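Local structure of acetyl-CoA C-acetyltransferase (7N7Z) at residues B[174-177]-B[178-182]. The protein probably catalyses the reversible condensation of two acetyl-CoA molecules into acetoacetyl-CoA and free CoA, as an acetoacetyl-CoA thiolase. Sequence-based numbering, arbitrary orientation.
Sequences ITRE and ECDAL
Thr175 and Glu178 meet at the start of helix 176-196, where Thr175 is the N-cap. The Glu178 chain bends at chi2 and brings its carboxylate back to the threonine. Glu178 OE1 takes a weak but straight bond from Thr175 N (3.5 Å, 169° at the hydrogen). Glu178 OE2 takes a weak bond from Thr175 OG1 at 3.0 Å. The bond from Thr175 N is the one that the glutamate makes in a capping box, so this is at most half of that motif.

One residue on, Arg176 reaches Asp180 on the next turn. CG lies anti to the backbone N, and the bend at chi2 carries Arg176 NE over to Asp180 OD2, 2.6 Å away. The carboxylate meets the guanidinium at its edge, but the two planes stand 80° apart. The hydrogen bond within this salt bridge is short but poorly aimed (129° at the hydrogen) and counts as weak. It uses NE alone of the guanidinium. Arg176 NH2 instead binds the carbonyls of Met232 and Leu235.

On the buried side, Ile174 CG2 touches Cys179 SG at 3.4 Å, and both residues pack on helix 324-336.

The Glu178 carboxylate, beside the N-cap, probably suits the helix dipole. The Asp180 charge is balanced by Arg176, which links this first turn to the 232-235 region.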
loop_
_atom_site.group_PDB
_atom_site.type_symbol
_atom_site.label_atom_id
_atom_site.label_comp_id
_atom_site.label_asym_id
_atom_site.label_seq_id
_atom_site.Cartn_x
_atom_site.Cartn_y
_atom_site.Cartn_z
ATOM N N ILE B 174 18.123 -34.538 15.835
ATOM C CA ILE B 174 18.199 -34.919 14.430
ATOM C C ILE B 174 19.233 -34.034 13.752
ATOM O O ILE B 174 19.258 -32.814 13.955
ATOM C CB ILE B 174 16.823 -34.794 13.749
ATOM C CG1 ILE B 174 15.820 -35.752 14.400
ATOM C CG2 ILE B 174 16.938 -35.079 12.257
ATOM C CD1 ILE B 174 14.374 -35.388 14.139
ATOM N N THR B 175 20.087 -34.644 12.940
ATOM C CA THR B 175 21.201 -33.948 12.317
ATOM C C THR B 175 20.917 -33.662 10.847
ATOM O O THR B 175 20.028 -34.252 10.228
ATOM C CB THR B 175 22.488 -34.767 12.448
ATOM O OG1 THR B 175 22.328 -36.026 11.783
ATOM C CG2 THR B 175 22.817 -35.010 13.910
ATOM N N ARG B 176 21.700 -32.733 10.294
ATOM C CA ARG B 176 21.549 -32.364 8.891
ATOM C C ARG B 176 21.704 -33.569 7.973
ATOM O O ARG B 176 21.054 -33.636 6.924
ATOM C CB ARG B 176 22.569 -31.276 8.544
ATOM C CG ARG B 176 22.707 -30.952 7.063
ATOM C CD ARG B 176 21.531 -30.139 6.545
ATOM N NE ARG B 176 21.754 -29.715 5.168
ATOM C CZ ARG B 176 22.425 -28.626 4.815
ATOM N NH1 ARG B 176 22.925 -27.798 5.718
ATOM N NH2 ARG B 176 22.600 -28.362 3.524
ATOM N N GLU B 177 22.553 -34.530 8.344
ATOM C CA GLU B 177 22.778 -35.688 7.484
ATOM C C GLU B 177 21.528 -36.553 7.387
ATOM O O GLU B 177 21.147 -36.992 6.294
ATOM C CB GLU B 177 23.962 -36.504 8.002
ATOM C CG GLU B 177 25.286 -36.156 7.340
ATOM C CD GLU B 177 25.874 -34.859 7.859
ATOM O OE1 GLU B 177 25.806 -34.619 9.083
ATOM O OE2 GLU B 177 26.402 -34.077 7.040
ATOM N N GLU B 178 20.878 -36.820 8.523
ATOM C CA GLU B 178 19.650 -37.608 8.491
ATOM C C GLU B 178 18.552 -36.879 7.728
ATOM O O GLU B 178 17.784 -37.499 6.984
ATOM C CB GLU B 178 19.188 -37.928 9.911
ATOM C CG GLU B 178 19.986 -39.028 10.598
ATOM C CD GLU B 178 20.456 -38.635 11.990
ATOM O OE1 GLU B 178 19.634 -38.102 12.767
ATOM O OE2 GLU B 178 21.641 -38.873 12.314
ATOM N N CYS B 179 18.461 -35.558 7.901
ATOM C CA CYS B 179 17.427 -34.794 7.211
ATOM C C CYS B 179 17.649 -34.799 5.705
ATOM O O CYS B 179 16.702 -34.983 4.932
ATOM C CB CYS B 179 17.397 -33.361 7.739
ATOM S SG CYS B 179 16.747 -33.202 9.414
ATOM N N ASP B 180 18.893 -34.592 5.266
ATOM C CA ASP B 180 19.167 -34.555 3.834
ATOM C C ASP B 180 18.950 -35.922 3.198
ATOM O O ASP B 180 18.495 -36.014 2.053
ATOM C CB ASP B 180 20.594 -34.066 3.588
ATOM C CG ASP B 180 20.718 -32.553 3.674
ATOM O OD1 ASP B 180 19.706 -31.854 3.456
ATOM O OD2 ASP B 180 21.831 -32.062 3.957
ATOM N N ALA B 181 19.265 -36.996 3.926
ATOM C CA ALA B 181 19.058 -38.338 3.391
ATOM C C ALA B 181 17.583 -38.586 3.098
ATOM O O ALA B 181 17.214 -38.967 1.981
ATOM C CB ALA B 181 19.596 -39.380 4.373
ATOM N N LEU B 182 16.721 -38.372 4.095
ATOM C CA LEU B 182 15.289 -38.543 3.880
ATOM C C LEU B 182 14.794 -37.623 2.772
ATOM O O LEU B 182 14.061 -38.050 1.872
ATOM C CB LEU B 182 14.530 -38.276 5.181
ATOM C CG LEU B 182 13.031 -38.585 5.156
ATOM C CD1 LEU B 182 12.575 -39.129 6.501
ATOM C CD2 LEU B 182 12.222 -37.352 4.781
#